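Local coordinates for protein agarase (Microbulbifer thermotolerans, PDB 3WZ1) that hydrolyses internal beta-1,4-galactosidic linkages of agarose to give mainly neoagarotetraose, this chain being its family GH16 catalytic domain, at residues D27-E32 with D267-Y272; Y103-A108 with F186-V191; G90-K95 with A234-E239; A116-F121 with V132-G137. All blocks are in the same frame, centred on the assembly; numbering follows the deposited sequence.

In the fold
From the N terminus, the chain opens contact 1 in the loop at 27-32. It then runs through 90-95 of contact 3 and 103-108 of contact 2, and reaches the hairpin of contact 4, where 116-121 turns back to 132-137. The loops then close in reverse order: contact 2 at 186-191, contact 3 at 234-239 and contact 1 at 267-272. Contact 4 is thus innermost, contact 1 outermost, and none cross. Strand 102-109 pairs with 264-276, and strand 116-123 with 232-239. Phe119 and Phe121 of contact 4 pack on Val269 and Phe271 of contact 1 and on Met104 and Ala106 of contact 2. They form part of the core of the jelly roll.

Contact 1. Residues D27-E32 with D267-Y272. With NA (sodium ion), chain B.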
loop_
_atom_site.group_PDB
_atom_site.type_symbol
_atom_site.label_atom_id
_atom_site.label_comp_id
_atom_site.label_asym_id
_atom_site.label_seq_id
_atom_site.Cartn_x
_atom_site.Cartn_y
_atom_site.Cartn_z
ATOM N N ASP A 27 10.141 2.003 9.438
ATOM C CA ASP A 27 10.822 0.707 9.561
ATOM C C ASP A 27 11.557 0.439 8.248
ATOM O O ASP A 27 10.933 0.423 7.204
ATOM C CB ASP A 27 9.814 -0.413 9.908
ATOM C CG ASP A 27 10.472 -1.677 10.456
ATOM O OD1 ASP A 27 11.707 -1.812 10.336
ATOM O OD2 ASP A 27 9.737 -2.552 10.994
ATOM N N ASP A 28 12.874 0.230 8.320
ATOM C CA ASP A 28 13.648 -0.183 7.153
ATOM C C ASP A 28 14.006 -1.673 7.138
ATOM O O ASP A 28 14.777 -2.121 6.300
ATOM C CB ASP A 28 14.877 0.722 6.927
ATOM C CG ASP A 28 15.886 0.650 8.043
ATOM O OD1 ASP A 28 15.634 -0.032 9.074
ATOM O OD2 ASP A 28 16.956 1.296 7.897
ATOM N N PHE A 29 13.420 -2.441 8.056
ATOM C CA PHE A 29 13.393 -3.900 7.952
ATOM C C PHE A 29 14.782 -4.535 7.950
ATOM O O PHE A 29 15.019 -5.551 7.305
ATOM C CB PHE A 29 12.558 -4.325 6.725
ATOM C CG PHE A 29 11.121 -3.882 6.815
ATOM C CD1 PHE A 29 10.290 -4.382 7.808
ATOM C CD2 PHE A 29 10.602 -2.938 5.927
ATOM C CE1 PHE A 29 8.995 -3.952 7.918
ATOM C CE2 PHE A 29 9.299 -2.506 6.034
ATOM C CZ PHE A 29 8.494 -3.026 7.030
ATOM N N ASN A 30 15.678 -3.955 8.731
ATOM C CA ASN A 30 17.018 -4.505 8.893
ATOM C C ASN A 30 17.102 -5.366 10.148
ATOM O O ASN A 30 17.821 -5.079 11.120
ATOM C CB ASN A 30 18.060 -3.388 8.858
ATOM C CG ASN A 30 18.231 -2.830 7.474
ATOM O OD1 ASN A 30 18.002 -1.650 7.242
ATOM N ND2 ASN A 30 18.607 -3.676 6.541
ATOM N N TYR A 31 16.318 -6.428 10.115
ATOM C CA TYR A 31 16.304 -7.439 11.170
ATOM C C TYR A 31 15.770 -8.720 10.569
ATOM O O TYR A 31 15.249 -8.730 9.441
ATOM C CB TYR A 31 15.452 -7.012 12.368
ATOM C CG TYR A 31 14.044 -6.530 12.042
ATOM C CD1 TYR A 31 13.797 -5.196 11.738
ATOM C CD2 TYR A 31 12.962 -7.411 12.086
ATOM C CE1 TYR A 31 12.525 -4.765 11.442
ATOM C CE2 TYR A 31 11.684 -6.987 11.814
ATOM C CZ TYR A 31 11.461 -5.661 11.491
ATOM O OH TYR A 31 10.168 -5.224 11.221
ATOM N N GLU A 32 15.892 -9.812 11.318
ATOM C CA GLU A 32 15.434 -11.114 10.850
ATOM C C GLU A 32 14.159 -11.476 11.621
ATOM O O GLU A 32 14.177 -11.585 12.847
ATOM C CB GLU A 32 16.539 -12.163 11.039
ATOM C CG GLU A 32 17.765 -11.907 10.177
ATOM C CD GLU A 32 17.469 -11.980 8.686
ATOM O OE1 GLU A 32 16.795 -12.943 8.260
ATOM O OE2 GLU A 32 17.915 -11.069 7.934
ATOM N N ASP A 267 11.534 -2.473 0.867
ATOM C CA ASP A 267 12.794 -2.039 1.478
ATOM C C ASP A 267 12.544 -1.203 2.726
ATOM O O ASP A 267 13.246 -1.334 3.740
ATOM C CB ASP A 267 13.635 -1.241 0.462
ATOM C CG ASP A 267 15.064 -1.047 0.904
ATOM O OD1 ASP A 267 15.604 -1.860 1.681
ATOM O OD2 ASP A 267 15.673 -0.048 0.455
ATOM N N TRP A 268 11.550 -0.317 2.660
ATOM C CA TRP A 268 11.207 0.523 3.814
ATOM C C TRP A 268 9.797 1.058 3.723
ATOM O O TRP A 268 9.239 1.215 2.631
ATOM C CB TRP A 268 12.190 1.706 3.996
ATOM C CG TRP A 268 12.034 2.940 3.052
ATOM C CD1 TRP A 268 10.944 3.794 2.909
ATOM C CD2 TRP A 268 13.054 3.491 2.230
ATOM N NE1 TRP A 268 11.232 4.797 2.019
ATOM C CE2 TRP A 268 12.529 4.616 1.589
ATOM C CE3 TRP A 268 14.371 3.099 1.947
ATOM C CZ2 TRP A 268 13.268 5.365 0.704
ATOM C CZ3 TRP A 268 15.096 3.840 1.098
ATOM C CH2 TRP A 268 14.548 4.968 0.463
ATOM N N VAL A 269 9.243 1.336 4.896
ATOM C CA VAL A 269 8.107 2.249 5.026
ATOM C C VAL A 269 8.543 3.337 6.003
ATOM O O VAL A 269 9.162 3.054 7.022
ATOM C CB VAL A 269 6.805 1.553 5.468
ATOM C CG1 VAL A 269 6.341 0.547 4.413
ATOM C CG2 VAL A 269 6.938 0.869 6.831
ATOM N N ARG A 270 8.247 4.590 5.665
ATOM C CA ARG A 270 8.605 5.685 6.534
ATOM C C ARG A 270 7.496 6.716 6.524
ATOM O O ARG A 270 6.746 6.874 5.533
ATOM C CB ARG A 270 9.958 6.287 6.145
ATOM C CG ARG A 270 10.008 7.026 4.822
ATOM C CD ARG A 270 11.421 7.550 4.523
ATOM N NE ARG A 270 11.451 8.289 3.268
ATOM C CZ ARG A 270 12.349 9.218 2.926
ATOM N NH1 ARG A 270 13.285 9.614 3.786
ATOM N NH2 ARG A 270 12.280 9.758 1.712
ATOM N N PHE A 271 7.420 7.435 7.630
ATOM C CA PHE A 271 6.332 8.346 7.881
ATOM C C PHE A 271 6.908 9.574 8.540
ATOM O O PHE A 271 7.738 9.440 9.445
ATOM C CB PHE A 271 5.303 7.684 8.811
ATOM C CG PHE A 271 4.914 6.295 8.397
ATOM C CD1 PHE A 271 5.647 5.213 8.820
ATOM C CD2 PHE A 271 3.824 6.078 7.573
ATOM C CE1 PHE A 271 5.312 3.925 8.412
ATOM C CE2 PHE A 271 3.483 4.796 7.174
ATOM C CZ PHE A 271 4.220 3.735 7.595
ATOM N N TYR A 272 6.473 10.761 8.109
ATOM C CA TYR A 272 6.953 12.011 8.722
ATOM C C TYR A 272 5.800 12.927 9.060
ATOM O O TYR A 272 4.821 13.022 8.304
ATOM C CB TYR A 272 7.913 12.768 7.779
ATOM C CG TYR A 272 9.219 12.060 7.481
ATOM C CD1 TYR A 272 9.296 11.114 6.479
ATOM C CD2 TYR A 272 10.387 12.334 8.215
ATOM C CE1 TYR A 272 10.476 10.452 6.205
ATOM C CE2 TYR A 272 11.568 11.670 7.935
ATOM C CZ TYR A 272 11.607 10.736 6.926
ATOM O OH TYR A 272 12.806 10.076 6.654
HETATM NA NA NA B . 15.405 -2.086 4.065
#
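Asp28 and Asp267 meet across a sodium ion. Asp28 O and Asp267 O each lie 2.3 Å from the metal. Asp267 OD1 adds a third bond of 2.4 Å to the sodium. Asp4 and Gly72 complete the site. Asp267 grips the ion through O and OD1 together, its chi1 of -166° turning the carboxylate beside its own carbonyl. Its OD2 forms a salt bridge to Arg107. Next to the metal, Asp27 N donates to Val269 O at 2.8 Å, and Val269 N returns the bond to Asp27 O at 3.0 Å. The Asp27 carboxylate holds its own loop. OD1 is met from above its plane by Phe29 N, which makes an Asx turn. Asp27 OD2 receives Tyr31 OH on the syn side at 2.7 Å. The Phe29 ring turns its edge to Asp267 O, and Phe29 CE2 lies 4.2 Å from Val269 CG2. The sodium probably offsets the repulsion between Asp28 O and Asp267 O, and so helps to tie the loop to the strand.

Contact 2. Residues Y103-A108 with F186-V191; sequences YMEARA and FHRVGV
Glu105 and Arg188 form a salt bridge on the tight side of this strand pair. Arg188 NH1 reaches Glu105 OE2 on its syn side at 2.8 Å, with the carboxylate and guanidinium planes 78° apart. Tyr103 OH donates to Glu105 OE2 from the anti side at 2.7 Å. The other oxygen, OE1, is held by Arg270 and Trp268. Gly190 CA lies 3.6 Å from Tyr103 OH. Reciprocal backbone N-H...O bonds join Met104 to Val191, Ala106 to Val189 and Ala108 to His187. A glutamine in place of Glu105 would probably leave Arg188 and Arg270 without their negative partner. The other end is looser and wetter. Phe186 CB sits over the centre of the Arg107 guanidinium, 3.6 Å from Arg107 CZ. One water links Arg107 NE to Phe186 O, weakly at the Phe186 end, and a second links Arg107 NH2 to the same oxygen. Arg107 NH1 turns to Asp267. Strands 102-109 and 187-195 are antiparallel neighbours in the beta-jelly roll of this GH16 domain. The face of Met104, Ala106, Val189 and Val191 packs into the core on the hairpin of strands 116-123 and 128-135, while the face of Glu105, Arg107 and Arg188 carries the charges.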
loop_
_atom_site.group_PDB
_atom_site.type_symbol
_atom_site.label_atom_id
_atom_site.label_comp_id
_atom_site.label_asym_id
_atom_site.label_seq_id
_atom_site.Cartn_x
_atom_site.Cartn_y
_atom_site.Cartn_z
ATOM N N TYR A 103 3.238 12.516 5.993
ATOM C CA TYR A 103 3.779 11.994 4.730
ATOM C C TYR A 103 4.088 10.522 4.931
ATOM O O TYR A 103 4.771 10.172 5.879
ATOM C CB TYR A 103 5.057 12.745 4.308
ATOM C CG TYR A 103 5.650 12.240 3.018
ATOM C CD1 TYR A 103 5.048 12.529 1.793
ATOM C CD2 TYR A 103 6.793 11.437 3.015
ATOM C CE1 TYR A 103 5.570 12.060 0.604
ATOM C CE2 TYR A 103 7.304 10.950 1.825
ATOM C CZ TYR A 103 6.686 11.257 0.626
ATOM O OH TYR A 103 7.199 10.785 -0.566
ATOM N N MET A 104 3.588 9.675 4.033
ATOM C CA MET A 104 3.651 8.213 4.185
ATOM C C MET A 104 4.236 7.627 2.906
ATOM O O MET A 104 3.674 7.848 1.837
ATOM C CB MET A 104 2.235 7.664 4.392
ATOM C CG MET A 104 1.431 8.455 5.402
ATOM S SD MET A 104 -0.265 7.833 5.680
ATOM C CE MET A 104 -1.007 8.126 4.092
ATOM N N GLU A 105 5.337 6.883 3.014
ATOM C CA GLU A 105 6.085 6.460 1.827
ATOM C C GLU A 105 6.635 5.062 1.969
ATOM O O GLU A 105 7.118 4.686 3.042
ATOM C CB GLU A 105 7.225 7.444 1.586
ATOM C CG GLU A 105 7.973 7.249 0.273
ATOM C CD GLU A 105 9.270 8.010 0.296
ATOM O OE1 GLU A 105 10.242 7.488 0.898
ATOM O OE2 GLU A 105 9.294 9.063 -0.311
ATOM N N ALA A 106 6.592 4.292 0.882
ATOM C CA ALA A 106 7.262 2.997 0.835
ATOM C C ALA A 106 8.228 2.956 -0.327
ATOM O O ALA A 106 7.969 3.545 -1.366
ATOM C CB ALA A 106 6.273 1.867 0.666
ATOM N N ARG A 107 9.330 2.232 -0.136
ATOM C CA ARG A 107 10.206 1.874 -1.241
ATOM C C ARG A 107 10.062 0.376 -1.436
ATOM O O ARG A 107 10.287 -0.408 -0.508
ATOM C CB ARG A 107 11.663 2.251 -0.950
ATOM C CG ARG A 107 12.634 1.836 -2.059
ATOM C CD ARG A 107 14.047 2.332 -1.825
ATOM N NE ARG A 107 14.827 2.159 -3.054
ATOM C CZ ARG A 107 15.761 1.225 -3.256
ATOM N NH1 ARG A 107 16.099 0.350 -2.324
ATOM N NH2 ARG A 107 16.380 1.181 -4.422
ATOM N N ALA A 108 9.621 -0.010 -2.627
ATOM C CA ALA A 108 9.132 -1.389 -2.829
ATOM C C ALA A 108 9.255 -1.855 -4.255
ATOM O O ALA A 108 9.343 -1.039 -5.171
ATOM C CB ALA A 108 7.686 -1.514 -2.373
ATOM N N PHE A 186 13.083 -1.474 -7.385
ATOM C CA PHE A 186 12.503 -0.745 -6.259
ATOM C C PHE A 186 12.189 0.704 -6.648
ATOM O O PHE A 186 13.009 1.379 -7.260
ATOM C CB PHE A 186 13.408 -0.790 -5.040
ATOM C CG PHE A 186 13.437 -2.125 -4.384
ATOM C CD1 PHE A 186 14.257 -3.128 -4.866
ATOM C CD2 PHE A 186 12.620 -2.395 -3.307
ATOM C CE1 PHE A 186 14.278 -4.372 -4.260
ATOM C CE2 PHE A 186 12.629 -3.640 -2.700
ATOM C CZ PHE A 186 13.457 -4.634 -3.189
ATOM N N HIS A 187 11.000 1.156 -6.291
ATOM C CA HIS A 187 10.589 2.548 -6.512
ATOM C C HIS A 187 10.019 3.069 -5.227
ATOM O O HIS A 187 9.553 2.282 -4.382
ATOM C CB HIS A 187 9.518 2.629 -7.590
ATOM C CG HIS A 187 10.045 2.320 -8.947
ATOM N ND1 HIS A 187 10.601 3.286 -9.762
ATOM C CD2 HIS A 187 10.150 1.147 -9.618
ATOM C CE1 HIS A 187 11.017 2.720 -10.878
ATOM N NE2 HIS A 187 10.741 1.427 -10.825
ATOM N N ARG A 188 10.028 4.384 -5.055
ATOM C CA ARG A 188 9.435 4.912 -3.846
ATOM C C ARG A 188 8.171 5.649 -4.187
ATOM O O ARG A 188 8.122 6.401 -5.165
ATOM C CB ARG A 188 10.420 5.708 -2.997
ATOM C CG ARG A 188 10.836 7.018 -3.523
ATOM C CD ARG A 188 11.743 7.670 -2.478
ATOM N NE ARG A 188 12.341 8.880 -3.009
ATOM C CZ ARG A 188 12.217 10.112 -2.520
ATOM N NH1 ARG A 188 11.457 10.377 -1.467
ATOM N NH2 ARG A 188 12.899 11.095 -3.104
ATOM N N VAL A 189 7.121 5.368 -3.440
ATOM C CA VAL A 189 5.830 5.972 -3.695
ATOM C C VAL A 189 5.349 6.507 -2.361
ATOM O O VAL A 189 5.342 5.794 -1.363
ATOM C CB VAL A 189 4.821 4.973 -4.287
ATOM C CG1 VAL A 189 3.537 5.665 -4.659
ATOM C CG2 VAL A 189 5.429 4.301 -5.507
ATOM N N GLY A 190 4.975 7.778 -2.339
ATOM C CA GLY A 190 4.516 8.401 -1.118
ATOM C C GLY A 190 3.276 9.250 -1.297
ATOM O O GLY A 190 2.955 9.699 -2.396
ATOM N N VAL A 191 2.534 9.427 -0.206
ATOM C CA VAL A 191 1.428 10.385 -0.194
ATOM C C VAL A 191 1.617 11.361 0.958
ATOM O O VAL A 191 1.969 10.963 2.079
ATOM C CB VAL A 191 0.050 9.689 -0.093
ATOM C CG1 VAL A 191 -1.095 10.691 0.094
ATOM C CG2 VAL A 191 -0.217 8.872 -1.336
HETATM O O HOH W 1 13.641 3.444 -5.138
HETATM O O HOH W 2 15.932 2.150 -7.003
#

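Contact 3. Residues G90-K95 with A234-E239; sequences GSITSK and AIINME
Ala234 is held by Ser94 through two bonds. Ser94 N donates to Ala234 O at 2.8 Å, and Ala234 N donates to Ser94 OG at 3.0 Å. The hydroxyl can do this because OG stands between its own backbone N and carbonyl carbon (chi1 66°). It is also hydrogen-bonded to Ala96 O. With an alanine at Ser94, Ala234 N would probably lose its acceptor, and this end would be left with the one backbone bond. Ile235 lies alongside Thr93 and points the same way, with Ile235 CG1 3.8 Å from Thr93 OG1. Ile236 faces Ile92 in a hydrogen-bonded pair, with Ile92 N to Ile236 O and Ile236 N to Ile92 O both 2.9 Å. Their side chains run side by side on the opposite face, the two CD1 atoms of Ile92 and Ile236 being 4.1 Å apart. Leu74 packs on both, and Val269 on Ile236. At Asn237, CB rests 3.6 Å from Ser91 OG. The side chain of Asn237 is about 7 Å from that of Glu134, the predicted proton donor. Met238 N closes the ladder with a longer bond of 3.3 Å to Gly90 O. One face is therefore greasy and belongs to the core. The other face is mixed: the Ser91 and Thr93 hydroxyls both bond to Gly49 O, beside Ile235 and Asn237, on the side of the predicted active site.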
loop_
_atom_site.group_PDB
_atom_site.type_symbol
_atom_site.label_atom_id
_atom_site.label_comp_id
_atom_site.label_asym_id
_atom_site.label_seq_id
_atom_site.Cartn_x
_atom_site.Cartn_y
_atom_site.Cartn_z
ATOM N N GLY A 90 0.590 -12.778 2.041
ATOM C CA GLY A 90 1.087 -12.045 3.187
ATOM C C GLY A 90 0.328 -10.759 3.448
ATOM O O GLY A 90 -0.225 -10.131 2.522
ATOM N N SER A 91 0.339 -10.352 4.711
ATOM C CA SER A 91 -0.223 -9.077 5.121
ATOM C C SER A 91 0.290 -8.730 6.486
ATOM O O SER A 91 0.312 -9.594 7.361
ATOM C CB SER A 91 -1.749 -9.130 5.169
ATOM O OG SER A 91 -2.280 -7.887 5.602
ATOM N N ILE A 92 0.699 -7.478 6.681
ATOM C CA ILE A 92 0.994 -6.950 8.009
ATOM C C ILE A 92 0.300 -5.599 8.152
ATOM O O ILE A 92 0.038 -4.896 7.151
ATOM C CB ILE A 92 2.528 -6.866 8.301
ATOM C CG1 ILE A 92 3.176 -5.634 7.631
ATOM C CG2 ILE A 92 3.235 -8.166 7.928
ATOM C CD1 ILE A 92 4.604 -5.429 8.093
ATOM N N THR A 93 -0.024 -5.247 9.401
ATOM C CA THR A 93 -0.741 -4.024 9.728
ATOM C C THR A 93 -0.062 -3.353 10.920
ATOM O O THR A 93 0.408 -4.027 11.848
ATOM C CB THR A 93 -2.228 -4.342 10.052
ATOM O OG1 THR A 93 -2.875 -4.883 8.892
ATOM C CG2 THR A 93 -2.978 -3.118 10.489
ATOM N N SER A 94 -0.005 -2.025 10.905
ATOM C CA SER A 94 0.555 -1.298 12.052
ATOM C C SER A 94 -0.331 -1.493 13.291
ATOM O O SER A 94 -1.550 -1.588 13.203
ATOM C CB SER A 94 0.738 0.194 11.736
ATOM O OG SER A 94 -0.481 0.883 11.526
ATOM N N LYS A 95 0.310 -1.565 14.451
ATOM C CA LYS A 95 -0.440 -1.684 15.703
ATOM C C LYS A 95 -1.153 -0.383 16.076
ATOM O O LYS A 95 -2.214 -0.414 16.719
ATOM C CB LYS A 95 0.485 -2.136 16.833
ATOM C CG LYS A 95 0.911 -3.576 16.670
ATOM C CD LYS A 95 1.685 -4.105 17.863
ATOM C CE LYS A 95 1.715 -5.630 17.889
ATOM N NZ LYS A 95 2.521 -6.081 19.071
ATOM N N ALA A 234 -1.579 1.563 8.819
ATOM C CA ALA A 234 -0.754 1.183 7.680
ATOM C C ALA A 234 -0.866 -0.305 7.420
ATOM O O ALA A 234 -0.740 -1.102 8.357
ATOM C CB ALA A 234 0.689 1.564 7.957
ATOM N N ILE A 235 -1.052 -0.681 6.153
ATOM C CA ILE A 235 -1.190 -2.074 5.767
ATOM C C ILE A 235 -0.287 -2.328 4.574
ATOM O O ILE A 235 -0.263 -1.558 3.606
ATOM C CB ILE A 235 -2.658 -2.414 5.404
ATOM C CG1 ILE A 235 -3.609 -1.978 6.541
ATOM C CG2 ILE A 235 -2.807 -3.884 5.085
ATOM C CD1 ILE A 235 -5.076 -2.031 6.155
ATOM N N ILE A 236 0.448 -3.425 4.657
ATOM C CA ILE A 236 1.298 -3.870 3.552
ATOM C C ILE A 236 0.826 -5.270 3.232
ATOM O O ILE A 236 0.877 -6.148 4.087
ATOM C CB ILE A 236 2.782 -3.874 3.918
ATOM C CG1 ILE A 236 3.238 -2.488 4.416
ATOM C CG2 ILE A 236 3.596 -4.307 2.690
ATOM C CD1 ILE A 236 4.515 -2.534 5.233
ATOM N N ASN A 237 0.344 -5.499 2.019
ATOM C CA ASN A 237 -0.156 -6.812 1.686
ATOM C C ASN A 237 -0.037 -7.099 0.210
ATOM O O ASN A 237 0.405 -6.233 -0.559
ATOM C CB ASN A 237 -1.603 -6.997 2.192
ATOM C CG ASN A 237 -2.642 -6.293 1.342
ATOM O OD1 ASN A 237 -2.418 -6.008 0.164
ATOM N ND2 ASN A 237 -3.801 -6.028 1.922
ATOM N N MET A 238 -0.420 -8.314 -0.184
ATOM C CA MET A 238 -0.947 -8.527 -1.523
ATOM C C MET A 238 -2.411 -8.884 -1.404
ATOM O O MET A 238 -2.870 -9.354 -0.365
ATOM C CB MET A 238 -0.232 -9.620 -2.303
ATOM C CG MET A 238 1.077 -9.177 -2.940
ATOM S SD MET A 238 1.770 -10.355 -4.102
ATOM C CE MET A 238 2.565 -11.507 -3.027
ATOM N N GLU A 239 -3.134 -8.648 -2.490
ATOM C CA GLU A 239 -4.552 -9.000 -2.599
ATOM C C GLU A 239 -4.855 -9.624 -3.945
ATOM O O GLU A 239 -4.414 -9.133 -4.995
ATOM C CB GLU A 239 -5.437 -7.774 -2.428
ATOM C CG GLU A 239 -5.434 -7.217 -1.011
ATOM C CD GLU A 239 -6.220 -5.927 -0.853
ATOM O OE1 GLU A 239 -6.930 -5.518 -1.815
ATOM O OE2 GLU A 239 -6.115 -5.309 0.244
#

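Contact 4. Residues A116-F121 with V132-G137; sequences ASDFWF and VIEAYG
Phe119 meets Val132 and Ile133 in a classic beta bulge of an antiparallel hairpin, its carbonyl O accepting Ile133 N at 2.9 Å and Val132 N at 3.0 Å. Beyond it, Ser117 N bonds to Ala135 O at 2.9 Å in a hydrogen-bonded pair. The bulge brings Val132 against two aromatic rings. Phe119 CG is anti to the backbone N (chi1 171°), laying the ring alongside this valine, with Phe119 CD2 3.6 Å from Val132 CB. Val132 CG2 meets the edge of the Phe121 ring, and Phe121 CE2 lies over one face of the Phe119 ring, toward its rim. On the other face, Asp118 and Glu134 point the same way, with Asp118 OD1 3.5 Å from Glu134 CG. Their carboxylates are turned 68° apart. Glu134 is the predicted proton donor of the GH16 ExDxxE motif, which begins with the predicted nucleophile Glu129. His151 and Gln241 each hold one oxygen of Glu134. Ala116 CB touches Tyr136 CE2 at 3.5 Å, and a water joins Ser117 OG to Gly137 N. Ser117 OG also bonds to Ser111 N. Strand 232-239 flanks the hairpin along 116-123 and strand 150-158 along 128-135, while strands 102-109 and 264-276 pack on its apolar face.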
loop_
_atom_site.group_PDB
_atom_site.type_symbol
_atom_site.label_atom_id
_atom_site.label_comp_id
_atom_site.label_asym_id
_atom_site.label_seq_id
_atom_site.Cartn_x
_atom_site.Cartn_y
_atom_site.Cartn_z
ATOM N N ALA A 116 -2.673 -7.641 -6.672
ATOM C CA ALA A 116 -2.294 -6.310 -6.200
ATOM C C ALA A 116 -1.150 -6.405 -5.198
ATOM O O ALA A 116 -1.223 -7.210 -4.268
ATOM C CB ALA A 116 -3.491 -5.632 -5.539
ATOM N N SER A 117 -0.096 -5.602 -5.401
ATOM C CA SER A 117 0.944 -5.328 -4.409
ATOM C C SER A 117 0.573 -3.991 -3.786
ATOM O O SER A 117 0.434 -2.984 -4.504
ATOM C CB SER A 117 2.347 -5.262 -5.036
ATOM O OG SER A 117 2.731 -6.500 -5.623
ATOM N N ASP A 118 0.367 -3.974 -2.466
ATOM C CA ASP A 118 -0.264 -2.831 -1.789
ATOM C C ASP A 118 0.535 -2.256 -0.620
ATOM O O ASP A 118 1.128 -2.993 0.175
ATOM C CB ASP A 118 -1.647 -3.203 -1.245
ATOM C CG ASP A 118 -2.577 -3.764 -2.302
ATOM O OD1 ASP A 118 -2.602 -3.203 -3.422
ATOM O OD2 ASP A 118 -3.331 -4.745 -1.994
ATOM N N PHE A 119 0.485 -0.928 -0.511
ATOM C CA PHE A 119 0.900 -0.168 0.679
ATOM C C PHE A 119 -0.198 0.849 0.843
ATOM O O PHE A 119 -0.379 1.731 -0.010
ATOM C CB PHE A 119 2.260 0.491 0.481
ATOM C CG PHE A 119 2.650 1.466 1.571
ATOM C CD1 PHE A 119 2.699 1.087 2.908
ATOM C CD2 PHE A 119 3.002 2.772 1.225
ATOM C CE1 PHE A 119 3.111 2.010 3.889
ATOM C CE2 PHE A 119 3.397 3.684 2.198
ATOM C CZ PHE A 119 3.467 3.299 3.514
ATOM N N TRP A 120 -1.001 0.677 1.892
ATOM C CA TRP A 120 -2.253 1.415 1.966
ATOM C C TRP A 120 -2.692 1.613 3.416
ATOM O O TRP A 120 -2.050 1.128 4.341
ATOM C CB TRP A 120 -3.330 0.714 1.142
ATOM C CG TRP A 120 -3.717 -0.643 1.617
ATOM C CD1 TRP A 120 -2.932 -1.758 1.670
ATOM C CD2 TRP A 120 -5.019 -1.052 2.056
ATOM N NE1 TRP A 120 -3.660 -2.829 2.103
ATOM C CE2 TRP A 120 -4.943 -2.422 2.367
ATOM C CE3 TRP A 120 -6.227 -0.392 2.215
ATOM C CZ2 TRP A 120 -6.043 -3.151 2.828
ATOM C CZ3 TRP A 120 -7.316 -1.106 2.691
ATOM C CH2 TRP A 120 -7.216 -2.475 2.987
ATOM N N PHE A 121 -3.787 2.363 3.560
ATOM C CA PHE A 121 -4.245 2.886 4.836
ATOM C C PHE A 121 -5.733 2.755 4.964
ATOM O O PHE A 121 -6.451 3.014 4.023
ATOM C CB PHE A 121 -3.807 4.364 4.954
ATOM C CG PHE A 121 -2.325 4.484 4.986
ATOM C CD1 PHE A 121 -1.646 4.434 6.205
ATOM C CD2 PHE A 121 -1.603 4.456 3.812
ATOM C CE1 PHE A 121 -0.255 4.405 6.237
ATOM C CE2 PHE A 121 -0.221 4.411 3.841
ATOM C CZ PHE A 121 0.440 4.388 5.049
ATOM N N VAL A 132 -1.538 4.094 -1.383
ATOM C CA VAL A 132 -0.264 4.706 -1.769
ATOM C C VAL A 132 0.370 3.866 -2.879
ATOM O O VAL A 132 0.480 4.330 -4.014
ATOM C CB VAL A 132 0.673 4.906 -0.553
ATOM C CG1 VAL A 132 1.996 5.524 -0.977
ATOM C CG2 VAL A 132 0.001 5.778 0.503
ATOM N N ILE A 133 0.764 2.621 -2.571
ATOM C CA ILE A 133 1.071 1.633 -3.622
ATOM C C ILE A 133 -0.132 0.710 -3.783
ATOM O O ILE A 133 -0.587 0.063 -2.819
ATOM C CB ILE A 133 2.353 0.801 -3.365
ATOM C CG1 ILE A 133 3.578 1.699 -3.246
ATOM C CG2 ILE A 133 2.535 -0.255 -4.462
ATOM C CD1 ILE A 133 4.864 0.967 -2.962
ATOM N N GLU A 134 -0.674 0.679 -4.994
ATOM C CA GLU A 134 -1.617 -0.354 -5.419
ATOM C C GLU A 134 -1.335 -0.571 -6.891
ATOM O O GLU A 134 -1.600 0.310 -7.711
ATOM C CB GLU A 134 -3.072 0.044 -5.196
ATOM C CG GLU A 134 -4.055 -1.013 -5.672
ATOM C CD GLU A 134 -5.475 -0.723 -5.261
ATOM O OE1 GLU A 134 -6.096 0.234 -5.789
ATOM O OE2 GLU A 134 -5.980 -1.428 -4.353
ATOM N N ALA A 135 -0.760 -1.714 -7.217
ATOM C CA ALA A 135 -0.296 -1.920 -8.565
ATOM C C ALA A 135 -0.147 -3.394 -8.848
ATOM O O ALA A 135 -0.026 -4.212 -7.914
ATOM C CB ALA A 135 1.028 -1.212 -8.756
ATOM N N TYR A 136 -0.147 -3.732 -10.137
ATOM C CA TYR A 136 -0.229 -5.122 -10.583
ATOM C C TYR A 136 0.976 -5.348 -11.488
ATOM O O TYR A 136 1.039 -4.767 -12.591
ATOM C CB TYR A 136 -1.583 -5.377 -11.282
ATOM C CG TYR A 136 -2.727 -4.784 -10.481
ATOM C CD1 TYR A 136 -3.028 -3.429 -10.590
ATOM C CD2 TYR A 136 -3.482 -5.555 -9.564
ATOM C CE1 TYR A 136 -4.011 -2.843 -9.823
ATOM C CE2 TYR A 136 -4.489 -4.976 -8.812
ATOM C CZ TYR A 136 -4.742 -3.613 -8.927
ATOM O OH TYR A 136 -5.724 -2.986 -8.189
ATOM N N GLY A 137 1.959 -6.105 -11.012
ATOM C CA GLY A 137 3.262 -6.210 -11.685
ATOM C C GLY A 137 3.375 -7.160 -12.866
ATOM O O GLY A 137 4.388 -7.135 -13.558
HETATM O O HOH W 3 1.809 -7.111 -8.229
#